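Side-chain contacts in ammonium transporter (PDB 6EU6), which probably senses ammonium at the membrane through an Amt-type transporter domain and passes the signal to an associated histidine kinase module: residues Pro187-Tyr192 with Glu394-Leu399; Phe34-Asn39 with Ile115-Gly120; Ser29-Phe34 with Ile110-Ile115. All blocks are in the same frame, centred on the assembly; numbering follows the deposited sequence.

How the interactions relate
All three interactions lie on the same side of the chain's centre. The centre of interaction 2 is about 8 Å from those of interactions 1 and 3. Interactions 1 and 2 touch: K396 O lies 2.6 Å from K38 NZ and L399 N lies 2.8 Å from N39 OD1, both probable hydrogen bonds, and R188 NH1 forms a salt bridge with E117 OE2. Interactions 2 and 3 share F34 and I115, so that 29-34 with 110-115 runs on into 34-39 with 115-120. Interactions 1 and 3 do not touch, their centres being about 15 Å apart and their nearest atoms about 5 Å. Interaction 1 meets two detergent headgroups; an ammonium ion, probably from the crystallisation liquor, is bonded at interaction 3.

Interaction 1 of 3, residues Pro187-Tyr192 with Glu394-Leu399; sequences PRIDKY and EEKRGL. With LMT (dodecyl-beta-D-maltoside), chain E; ZDM (nonyl 4-O-alpha-D-glucopyranosyl-beta-D-glucopyranoside), chain D.
A type I beta turn, R188 to K191, docks through I189 on E395 in the last turn of helix 392-397. The evidence is one nearly straight hydrogen bond: I189 N-H donates to E395 OE2 over 2.7 Å (N to O), with an N-H...O angle of 168°. The donor arrives on the syn side of the carboxylate but 35° out of its plane. E395 holds its CG anti to the backbone N (chi1 -178°) and stays extended beyond it, which carries the carboxylate straight across to the turn. OE2 is thus satisfied by I189 N, and OE1 by a salt bridge with R389. The I189 side chain meets E395 from the opposite direction, I189 CG2 lying 3.0 Å from E395 OE1. The I189 and K396 side chains cross at about a right angle, CD1 meeting CG at a distance too short to be taken at face value. Detergent flanks both segments. P187 CG is 3.1 Å from O61 of the nonyl maltoside, and E394 OE1 accepts from O2B of the dodecyl maltoside over 2.9 Å. The helix ends at R397; G398, with positive phi, is the first residue beyond it, and its N still bonds to E394 O. The turn belongs to the loop between helices 167-185 and 206-226; K191 pairs with E311 of helix 289-312, R188 with D317 and E117, and L399 rests on S42 and R46 of helix 40-67.

Interaction 2 of 3, residues Phe34-Asn39 with Ile115-Gly120; sequences FSQSKN and IAERSG
Q36 and N39 close round the side chain of E117, the polar centre of this contact between two interhelical loops. Followed in sequence, 115-120 begins with two backbone acceptors that its own side chains use: I115 O takes S119 OG at 2.7 Å, and A116 O accepts from R118 NH1, the oxygen lying in the guanidinium plane. E117 comes next, with positive phi (85°), its chain bent at chi2 (-137°), which brings the carboxylate up against Q36 and N39. E117 OE1 accepts twice, from Q36 N at 2.8 Å and from N39 ND2 at 2.9 Å, and the two donors approach from opposite faces of the carboxylate. E117 OE2 receives Q36 NE2 at 2.8 Å, from above the carboxylate plane and nearly straight (174°). The salt bridge from R188 NH1 also ends on OE2, so the buried carboxylate has at least four donors, an arrangement likely to stabilise its charge. A water accepts from N39 ND2 over 3.0 Å and donates to E117 O, while N39 OD1 is taken by L399 N. The contact thus joins the loop between helices 2-34 and 40-67 to the loop between 93-114 and 121-144, with I43 of helix 40-67 touching S35 and A116.

Interaction 3 of 3, residues Ser29-Phe34 with Ile110-Ile115; sequences SYETGF and ILTGAI
E31 meets T112 at the heart of this contact, where T112 OG1 donates to E31 OE1 over only 2.5 Å, a very short hydrogen bond whose exact length is best read with caution. The two side chains cross at about a right angle. E31 OE1 also comes within 3.3 Å of G113 N, but the angle there is too poor for a bond. A water reaches the other oxygen, E31 OE2, at 2.8 Å and also donates to I110 O, likewise at 2.8 Å, tying the carboxylate of E31 to the backbone carbonyl of I110 on the facing helix. In T112 a chi1 of 65° places OG1 beside E31, with T109 O as a second acceptor near the same single proton. E31 is extended beyond CG, and its CA comes within 5.8 Å of G113 CA; a modelled CB on G113 would stand just 3.1 Å from E31 CD, so the bare glycine matters to this approach. Outside the pair, N47 ND2 of helix 40-67 bonds to OE1, and an ammonium ion, probably from the crystallisation liquor, bonds to both OE2 and T112 OG1. Replacing E31 by an alanine removes the carboxylate, and is likely to leave N47 ND2 without this acceptor, cost T112 OG1 its bond across the contact and take a carboxylate ligand from the ammonium ion. Here helix 2-34 meets the weakly bonded end of helix 93-114, and the arrangement is a buried polar site between two helices of the Amt bundle.

Interaction 1 of 3, residues Pro187-Tyr192 with Glu394-Leu399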
loop_
_atom_site.group_PDB
_atom_site.type_symbol
_atom_site.label_atom_id
_atom_site.label_comp_id
_atom_site.label_asym_id
_atom_site.label_seq_id
_atom_site.Cartn_x
_atom_site.Cartn_y
_atom_site.Cartn_z
ATOM N N PRO A 187 20.695 -22.308 -16.460
ATOM C CA PRO A 187 19.260 -22.200 -16.779
ATOM C C PRO A 187 18.371 -23.197 -16.106
ATOM O O PRO A 187 18.800 -24.239 -15.592
ATOM C CB PRO A 187 19.196 -22.429 -18.311
ATOM C CG PRO A 187 20.650 -22.526 -18.761
ATOM C CD PRO A 187 21.470 -22.888 -17.561
ATOM N N ARG A 188 17.099 -22.875 -16.080
ATOM C CA ARG A 188 16.152 -23.839 -15.572
ATOM C C ARG A 188 16.206 -25.075 -16.514
ATOM O O ARG A 188 16.398 -24.950 -17.740
ATOM C CB ARG A 188 14.735 -23.215 -15.516
ATOM C CG ARG A 188 14.568 -22.122 -14.448
ATOM C CD ARG A 188 13.230 -21.432 -14.530
ATOM N NE ARG A 188 13.264 -20.507 -15.680
ATOM C CZ ARG A 188 12.274 -19.687 -16.030
ATOM N NH1 ARG A 188 11.167 -19.567 -15.286
ATOM N NH2 ARG A 188 12.460 -18.908 -17.041
ATOM N N ILE A 189 16.040 -26.243 -15.937
ATOM C CA ILE A 189 16.046 -27.467 -16.701
ATOM C C ILE A 189 15.229 -27.479 -17.971
ATOM O O ILE A 189 15.708 -27.928 -19.010
ATOM C CB ILE A 189 15.646 -28.726 -15.892
ATOM C CG1 ILE A 189 14.217 -28.611 -15.413
ATOM C CG2 ILE A 189 16.682 -28.991 -14.821
ATOM C CD1 ILE A 189 13.799 -29.616 -14.377
ATOM N N ASP A 190 13.999 -27.060 -17.982
ATOM C CA ASP A 190 13.340 -27.185 -19.334
ATOM C C ASP A 190 13.298 -25.868 -20.071
ATOM O O ASP A 190 12.380 -25.644 -20.841
ATOM C CB ASP A 190 11.925 -27.669 -19.111
ATOM C CG ASP A 190 11.316 -27.046 -17.845
ATOM O OD1 ASP A 190 11.983 -26.096 -17.265
ATOM O OD2 ASP A 190 10.254 -27.562 -17.393
ATOM N N LYS A 191 14.260 -24.958 -19.846
ATOM C CA LYS A 191 14.124 -23.652 -20.473
ATOM C C LYS A 191 14.411 -23.723 -21.993
ATOM O O LYS A 191 13.727 -23.083 -22.805
ATOM C CB LYS A 191 15.092 -22.644 -19.807
ATOM C CG LYS A 191 15.174 -21.275 -20.501
ATOM C CD LYS A 191 13.807 -20.597 -20.555
ATOM C CE LYS A 191 13.891 -19.304 -21.346
ATOM N NZ LYS A 191 12.580 -18.604 -21.404
ATOM N N TYR A 192 15.512 -24.405 -22.330
ATOM C CA TYR A 192 15.950 -24.418 -23.729
ATOM C C TYR A 192 15.790 -25.776 -24.348
ATOM O O TYR A 192 16.055 -26.754 -23.706
ATOM C CB TYR A 192 17.400 -24.012 -23.801
ATOM C CG TYR A 192 17.602 -22.597 -23.286
ATOM C CD1 TYR A 192 17.016 -21.516 -23.941
ATOM C CD2 TYR A 192 18.311 -22.342 -22.120
ATOM C CE1 TYR A 192 17.160 -20.200 -23.466
ATOM C CE2 TYR A 192 18.497 -21.017 -21.642
ATOM C CZ TYR A 192 17.908 -19.941 -22.359
ATOM O OH TYR A 192 18.024 -18.606 -21.990
ATOM N N GLU A 394 14.065 -32.076 -7.414
ATOM C CA GLU A 394 13.525 -30.956 -6.687
ATOM C C GLU A 394 13.044 -29.808 -7.595
ATOM O O GLU A 394 11.927 -29.227 -7.473
ATOM C CB GLU A 394 14.610 -30.563 -5.738
ATOM C CG GLU A 394 14.299 -29.397 -4.927
ATOM C CD GLU A 394 15.171 -29.380 -3.726
ATOM O OE1 GLU A 394 16.264 -30.111 -3.703
ATOM O OE2 GLU A 394 14.651 -28.633 -2.836
ATOM N N GLU A 395 13.836 -29.567 -8.620
ATOM C CA GLU A 395 13.459 -28.583 -9.584
ATOM C C GLU A 395 12.164 -28.919 -10.309
ATOM O O GLU A 395 11.322 -28.058 -10.484
ATOM C CB GLU A 395 14.642 -28.344 -10.480
ATOM C CG GLU A 395 14.384 -27.295 -11.512
ATOM C CD GLU A 395 15.595 -26.979 -12.374
ATOM O OE1 GLU A 395 16.716 -27.530 -12.154
ATOM O OE2 GLU A 395 15.380 -26.145 -13.284
ATOM N N LYS A 396 11.927 -30.195 -10.649
ATOM C CA LYS A 396 10.679 -30.587 -11.361
ATOM C C LYS A 396 9.520 -30.654 -10.398
ATOM O O LYS A 396 8.454 -30.224 -10.720
ATOM C CB LYS A 396 10.851 -31.948 -12.041
ATOM C CG LYS A 396 11.854 -31.918 -13.178
ATOM C CD LYS A 396 12.382 -33.300 -13.505
ATOM C CE LYS A 396 13.783 -33.216 -14.069
ATOM N NZ LYS A 396 14.319 -34.584 -14.291
ATOM N N ARG A 397 9.753 -31.136 -9.183
ATOM C CA ARG A 397 8.690 -31.198 -8.205
ATOM C C ARG A 397 8.286 -29.784 -7.747
ATOM O O ARG A 397 7.148 -29.533 -7.457
ATOM C CB ARG A 397 9.164 -31.990 -7.005
ATOM C CG ARG A 397 8.103 -32.923 -6.440
ATOM C CD ARG A 397 8.738 -34.228 -5.978
ATOM N NE ARG A 397 9.858 -33.957 -5.073
ATOM C CZ ARG A 397 11.010 -34.626 -5.058
ATOM N NH1 ARG A 397 11.972 -34.280 -4.200
ATOM N NH2 ARG A 397 11.212 -35.633 -5.899
ATOM N N GLY A 398 9.235 -28.868 -7.636
ATOM C CA GLY A 398 8.922 -27.568 -7.094
ATOM C C GLY A 398 9.673 -27.345 -5.809
ATOM O O GLY A 398 9.844 -28.269 -5.012
ATOM N N LEU A 399 10.124 -26.127 -5.577
ATOM C CA LEU A 399 10.854 -25.813 -4.365
ATOM C C LEU A 399 9.940 -25.757 -3.163
ATOM O O LEU A 399 10.385 -25.790 -2.040
ATOM C CB LEU A 399 11.633 -24.533 -4.495
ATOM C CG LEU A 399 12.667 -24.532 -5.588
ATOM C CD1 LEU A 399 13.353 -23.208 -5.635
ATOM C CD2 LEU A 399 13.687 -25.585 -5.301
HETATM C C1B LMT E . 19.531 -27.246 -2.051
HETATM C C2B LMT E . 18.767 -28.574 -2.366
HETATM C C3B LMT E . 19.660 -29.774 -2.080
HETATM C C4B LMT E . 20.864 -29.591 -2.957
HETATM C C5B LMT E . 21.637 -28.354 -2.585
HETATM C C6B LMT E . 22.919 -28.302 -3.433
HETATM O O1B LMT E . 19.855 -27.196 -0.666
HETATM O O2B LMT E . 17.599 -28.737 -1.551
HETATM O O3B LMT E . 19.094 -31.051 -2.408
HETATM O "O4'" LMT E . 21.717 -30.738 -2.849
HETATM O O5B LMT E . 20.776 -27.191 -2.748
HETATM O O6B LMT E . 22.792 -28.938 -4.755
HETATM C "C1'" LMT E . 19.133 -25.122 2.806
HETATM C "C2'" LMT E . 18.027 -25.396 1.860
HETATM C "C3'" LMT E . 18.363 -26.454 0.910
HETATM C "C4'" LMT E . 19.511 -26.052 0.101
HETATM C "C5'" LMT E . 20.652 -25.604 1.047
HETATM C "C6'" LMT E . 21.797 -25.028 0.242
HETATM O "O1'" LMT E . 18.735 -24.125 3.721
HETATM O "O2'" LMT E . 16.920 -25.893 2.557
HETATM O "O3'" LMT E . 17.311 -26.710 -0.001
HETATM O "O5'" LMT E . 20.229 -24.671 2.030
HETATM O "O6'" LMT E . 21.423 -24.059 -0.756
HETATM C C1 LMT E . 19.774 -23.821 4.691
HETATM C C2 LMT E . 19.225 -22.884 5.777
HETATM C C3 LMT E . 20.294 -22.333 6.715
HETATM C C4 LMT E . 19.715 -21.398 7.806
HETATM C C5 LMT E . 20.128 -19.930 7.646
HETATM C C6 LMT E . 20.533 -19.165 8.904
HETATM C C7 LMT E . 20.473 -17.648 8.637
HETATM C C8 LMT E . 21.752 -16.880 8.956
HETATM C C9 LMT E . 21.680 -15.357 8.665
HETATM C C10 LMT E . 22.828 -14.522 9.342
HETATM C C11 LMT E . 23.481 -13.346 8.539
HETATM C C12 LMT E . 23.236 -11.901 9.022
HETATM C C1 ZDM D . 26.445 -19.466 -23.099
HETATM O O1 ZDM D . 22.941 -24.144 -22.997
HETATM C C2 ZDM D . 25.662 -20.592 -23.810
HETATM O O2 ZDM D . 20.711 -24.522 -25.948
HETATM C C3 ZDM D . 24.712 -21.521 -22.996
HETATM O O3 ZDM D . 25.385 -23.554 -25.822
HETATM C C4 ZDM D . 24.594 -21.096 -21.525
HETATM O O4 ZDM D . 22.946 -23.694 -27.166
HETATM C C5 ZDM D . 24.317 -24.235 -25.147
HETATM O O5 ZDM D . 25.879 -20.723 -21.070
HETATM C C6 ZDM D . 26.523 -19.546 -21.543
HETATM O O6 ZDM D . 20.774 -25.221 -21.651
HETATM C C7 ZDM D . 22.979 -23.807 -25.738
HETATM O O7 ZDM D . 25.102 -22.910 -23.089
HETATM C C8 ZDM D . 21.925 -24.755 -25.215
HETATM C C9 ZDM D . 21.747 -24.488 -23.710
HETATM C C10 ZDM D . 24.148 -23.769 -23.715
HETATM C C11 ZDM D . 21.187 -25.682 -22.947
HETATM O O16 ZDM D . 26.115 -18.506 -20.619
HETATM C C18 ZDM D . 26.136 -17.100 -20.864
HETATM C C19 ZDM D . 27.507 -16.552 -21.200
HETATM C C22 ZDM D . 27.779 -15.204 -20.552
HETATM C C25 ZDM D . 27.873 -14.070 -21.552
HETATM C C28 ZDM D . 27.912 -12.679 -20.904
HETATM C C31 ZDM D . 29.320 -12.201 -20.591
HETATM C C34 ZDM D . 29.424 -10.693 -20.556
HETATM O O49 ZDM D . 26.043 -18.218 -23.696
HETATM O O55 ZDM D . 26.672 -21.361 -24.438
HETATM C C57 ZDM D . 24.122 -22.237 -20.611
HETATM O O61 ZDM D . 22.793 -22.604 -20.982
#

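Interaction 2 of 3, residues Phe34-Asn39 with Ile115-Gly120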
loop_
_atom_site.group_PDB
_atom_site.type_symbol
_atom_site.label_atom_id
_atom_site.label_comp_id
_atom_site.label_asym_id
_atom_site.label_seq_id
_atom_site.Cartn_x
_atom_site.Cartn_y
_atom_site.Cartn_z
ATOM N N PHE A 34 5.443 -13.997 -11.765
ATOM C CA PHE A 34 6.266 -14.495 -12.879
ATOM C C PHE A 34 6.706 -15.979 -12.678
ATOM O O PHE A 34 7.205 -16.576 -13.557
ATOM C CB PHE A 34 7.520 -13.626 -13.074
ATOM C CG PHE A 34 7.382 -12.578 -14.117
ATOM C CD1 PHE A 34 6.752 -11.368 -13.827
ATOM C CD2 PHE A 34 7.906 -12.763 -15.383
ATOM C CE1 PHE A 34 6.628 -10.382 -14.780
ATOM C CE2 PHE A 34 7.777 -11.770 -16.351
ATOM C CZ PHE A 34 7.135 -10.572 -16.043
ATOM N N SER A 35 6.523 -16.521 -11.516
ATOM C CA SER A 35 7.032 -17.834 -11.208
ATOM C C SER A 35 5.999 -18.913 -11.600
ATOM O O SER A 35 4.807 -18.658 -11.786
ATOM C CB SER A 35 7.385 -17.934 -9.717
ATOM O OG SER A 35 6.347 -18.450 -8.884
ATOM N N GLN A 36 6.494 -20.121 -11.687
ATOM C CA GLN A 36 5.613 -21.256 -11.827
ATOM C C GLN A 36 4.973 -21.431 -10.506
ATOM O O GLN A 36 5.569 -21.232 -9.481
ATOM C CB GLN A 36 6.393 -22.500 -12.253
ATOM C CG GLN A 36 7.058 -22.354 -13.660
ATOM C CD GLN A 36 7.959 -23.577 -13.812
ATOM O OE1 GLN A 36 7.500 -24.653 -14.008
ATOM N NE2 GLN A 36 9.204 -23.409 -13.512
ATOM N N SER A 37 3.709 -21.729 -10.540
ATOM C CA SER A 37 2.915 -21.949 -9.358
ATOM C C SER A 37 3.551 -22.891 -8.308
ATOM O O SER A 37 3.540 -22.576 -7.109
ATOM C CB SER A 37 1.512 -22.387 -9.814
ATOM O OG SER A 37 1.045 -23.265 -8.880
ATOM N N LYS A 38 4.233 -23.971 -8.718
ATOM C CA LYS A 38 4.937 -24.858 -7.769
ATOM C C LYS A 38 6.118 -24.295 -6.973
ATOM O O LYS A 38 6.686 -24.985 -6.065
ATOM C CB LYS A 38 5.415 -26.112 -8.499
ATOM C CG LYS A 38 6.461 -25.837 -9.538
ATOM C CD LYS A 38 6.820 -27.102 -10.287
ATOM C CE LYS A 38 7.872 -26.797 -11.298
ATOM N NZ LYS A 38 8.248 -28.024 -12.005
ATOM N N ASN A 39 6.562 -23.110 -7.338
ATOM C CA ASN A 39 7.678 -22.472 -6.674
ATOM C C ASN A 39 7.340 -21.199 -5.905
ATOM O O ASN A 39 8.249 -20.536 -5.414
ATOM C CB ASN A 39 8.723 -22.108 -7.754
ATOM C CG ASN A 39 9.370 -23.349 -8.360
ATOM O OD1 ASN A 39 9.707 -24.276 -7.663
ATOM N ND2 ASN A 39 9.512 -23.361 -9.677
ATOM N N ILE A 115 17.594 -15.682 -10.157
ATOM C CA ILE A 115 17.933 -17.116 -9.897
ATOM C C ILE A 115 16.806 -17.968 -9.310
ATOM O O ILE A 115 17.004 -19.093 -8.820
ATOM C CB ILE A 115 19.206 -17.222 -9.064
ATOM C CG1 ILE A 115 19.042 -16.568 -7.732
ATOM C CG2 ILE A 115 20.366 -16.586 -9.857
ATOM C CD1 ILE A 115 20.207 -16.783 -6.771
ATOM N N ALA A 116 15.587 -17.456 -9.398
ATOM C CA ALA A 116 14.446 -18.188 -8.919
ATOM C C ALA A 116 14.266 -19.555 -9.603
ATOM O O ALA A 116 14.662 -19.774 -10.789
ATOM C CB ALA A 116 13.179 -17.371 -9.109
ATOM N N GLU A 117 13.605 -20.457 -8.868
ATOM C CA GLU A 117 13.120 -21.748 -9.439
ATOM C C GLU A 117 14.148 -22.882 -9.462
ATOM O O GLU A 117 13.729 -24.025 -9.471
ATOM C CB GLU A 117 12.442 -21.616 -10.856
ATOM C CG GLU A 117 11.506 -20.401 -10.960
ATOM C CD GLU A 117 10.220 -20.721 -11.672
ATOM O OE1 GLU A 117 9.157 -20.848 -11.046
ATOM O OE2 GLU A 117 10.280 -20.854 -12.888
ATOM N N ARG A 118 15.440 -22.574 -9.369
ATOM C CA ARG A 118 16.446 -23.638 -9.450
ATOM C C ARG A 118 17.690 -23.415 -8.624
ATOM O O ARG A 118 18.474 -24.335 -8.445
ATOM C CB ARG A 118 16.777 -23.967 -10.893
ATOM C CG ARG A 118 17.800 -23.032 -11.575
ATOM C CD ARG A 118 17.258 -21.627 -11.826
ATOM N NE ARG A 118 18.101 -20.870 -12.759
ATOM C CZ ARG A 118 17.948 -19.610 -13.128
ATOM N NH1 ARG A 118 16.895 -18.916 -12.703
ATOM N NH2 ARG A 118 18.810 -19.038 -13.938
ATOM N N SER A 119 17.880 -22.224 -8.091
ATOM C CA SER A 119 18.905 -22.021 -7.136
ATOM C C SER A 119 18.447 -22.531 -5.789
ATOM O O SER A 119 17.207 -22.548 -5.479
ATOM C CB SER A 119 19.311 -20.557 -7.078
ATOM O OG SER A 119 18.297 -19.737 -6.576
ATOM N N GLY A 120 19.422 -22.910 -4.949
ATOM C CA GLY A 120 19.132 -23.260 -3.566
ATOM C C GLY A 120 19.134 -22.069 -2.667
ATOM O O GLY A 120 19.576 -20.945 -3.055
HETATM O O HOH W 1 11.573 -25.391 -10.564
#

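Interaction 3 of 3, residues Ser29-Phe34 with Ile110-Ile115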
loop_
_atom_site.group_PDB
_atom_site.type_symbol
_atom_site.label_atom_id
_atom_site.label_comp_id
_atom_site.label_asym_id
_atom_site.label_seq_id
_atom_site.Cartn_x
_atom_site.Cartn_y
_atom_site.Cartn_z
ATOM N N SER A 29 5.515 -9.774 -4.978
ATOM C CA SER A 29 4.355 -10.120 -5.836
ATOM C C SER A 29 4.764 -10.345 -7.253
ATOM O O SER A 29 4.222 -11.228 -7.894
ATOM C CB SER A 29 3.287 -9.049 -5.858
ATOM O OG SER A 29 3.110 -8.686 -4.559
ATOM N N TYR A 30 5.569 -9.418 -7.788
ATOM C CA TYR A 30 6.035 -9.488 -9.175
ATOM C C TYR A 30 6.728 -10.848 -9.436
ATOM O O TYR A 30 6.385 -11.581 -10.395
ATOM C CB TYR A 30 6.997 -8.338 -9.414
ATOM C CG TYR A 30 7.295 -8.086 -10.848
ATOM C CD1 TYR A 30 6.428 -7.334 -11.601
ATOM C CD2 TYR A 30 8.454 -8.636 -11.471
ATOM C CE1 TYR A 30 6.699 -7.009 -12.904
ATOM C CE2 TYR A 30 8.748 -8.342 -12.816
ATOM C CZ TYR A 30 7.857 -7.546 -13.520
ATOM O OH TYR A 30 8.033 -7.255 -14.823
ATOM N N GLU A 31 7.719 -11.168 -8.590
ATOM C CA GLU A 31 8.433 -12.376 -8.788
ATOM C C GLU A 31 7.537 -13.624 -8.619
ATOM O O GLU A 31 7.715 -14.572 -9.379
ATOM C CB GLU A 31 9.680 -12.500 -7.898
ATOM C CG GLU A 31 10.639 -11.316 -8.042
ATOM C CD GLU A 31 11.853 -11.345 -7.059
ATOM O OE1 GLU A 31 12.097 -12.506 -6.483
ATOM O OE2 GLU A 31 12.541 -10.228 -6.938
ATOM N N THR A 32 6.641 -13.631 -7.617
ATOM C CA THR A 32 5.742 -14.732 -7.406
ATOM C C THR A 32 4.836 -14.853 -8.663
ATOM O O THR A 32 4.678 -15.920 -9.231
ATOM C CB THR A 32 4.929 -14.522 -6.182
ATOM O OG1 THR A 32 5.753 -14.391 -5.043
ATOM C CG2 THR A 32 3.935 -15.717 -5.945
ATOM N N GLY A 33 4.302 -13.735 -9.153
ATOM C CA GLY A 33 3.507 -13.758 -10.360
ATOM C C GLY A 33 4.183 -14.366 -11.572
ATOM O O GLY A 33 3.576 -15.118 -12.360
ATOM N N PHE A 34 5.443 -13.997 -11.765
ATOM C CA PHE A 34 6.266 -14.495 -12.879
ATOM C C PHE A 34 6.706 -15.979 -12.678
ATOM O O PHE A 34 7.205 -16.576 -13.557
ATOM C CB PHE A 34 7.520 -13.626 -13.074
ATOM C CG PHE A 34 7.382 -12.578 -14.117
ATOM C CD1 PHE A 34 6.752 -11.368 -13.827
ATOM C CD2 PHE A 34 7.906 -12.763 -15.383
ATOM C CE1 PHE A 34 6.628 -10.382 -14.780
ATOM C CE2 PHE A 34 7.777 -11.770 -16.351
ATOM C CZ PHE A 34 7.135 -10.572 -16.043
ATOM N N ILE A 110 16.879 -7.643 -6.089
ATOM C CA ILE A 110 16.922 -7.913 -7.518
ATOM C C ILE A 110 17.398 -9.365 -7.803
ATOM O O ILE A 110 16.857 -10.087 -8.664
ATOM C CB ILE A 110 17.860 -6.903 -8.231
ATOM C CG1 ILE A 110 17.186 -5.527 -8.170
ATOM C CG2 ILE A 110 18.098 -7.284 -9.695
ATOM C CD1 ILE A 110 18.063 -4.292 -8.389
ATOM N N LEU A 111 18.423 -9.795 -7.064
ATOM C CA LEU A 111 18.971 -11.131 -7.197
ATOM C C LEU A 111 17.915 -12.199 -7.267
ATOM O O LEU A 111 18.018 -13.108 -8.056
ATOM C CB LEU A 111 19.842 -11.412 -5.941
ATOM C CG LEU A 111 20.471 -12.804 -5.838
ATOM C CD1 LEU A 111 21.403 -13.106 -7.028
ATOM C CD2 LEU A 111 21.246 -12.915 -4.567
ATOM N N THR A 112 16.990 -12.216 -6.303
ATOM C CA THR A 112 16.143 -13.403 -6.139
ATOM C C THR A 112 15.373 -13.784 -7.389
ATOM O O THR A 112 15.212 -14.971 -7.707
ATOM C CB THR A 112 15.162 -13.327 -4.978
ATOM O OG1 THR A 112 14.221 -12.285 -5.239
ATOM C CG2 THR A 112 15.895 -13.068 -3.695
ATOM N N GLY A 113 14.907 -12.819 -8.136
ATOM C CA GLY A 113 14.110 -13.164 -9.295
ATOM C C GLY A 113 14.936 -13.718 -10.435
ATOM O O GLY A 113 14.432 -14.482 -11.253
ATOM N N ALA A 114 16.184 -13.304 -10.526
ATOM C CA ALA A 114 17.069 -13.774 -11.606
ATOM C C ALA A 114 17.456 -15.251 -11.407
ATOM O O ALA A 114 17.555 -16.020 -12.371
ATOM C CB ALA A 114 18.275 -12.912 -11.657
ATOM N N ILE A 115 17.594 -15.682 -10.157
ATOM C CA ILE A 115 17.933 -17.116 -9.897
ATOM C C ILE A 115 16.806 -17.968 -9.310
ATOM O O ILE A 115 17.004 -19.093 -8.820
ATOM C CB ILE A 115 19.206 -17.222 -9.064
ATOM C CG1 ILE A 115 19.042 -16.568 -7.732
ATOM C CG2 ILE A 115 20.366 -16.586 -9.857
ATOM C CD1 ILE A 115 20.207 -16.783 -6.771
HETATM O O HOH W 2 14.136 -9.597 -9.129
#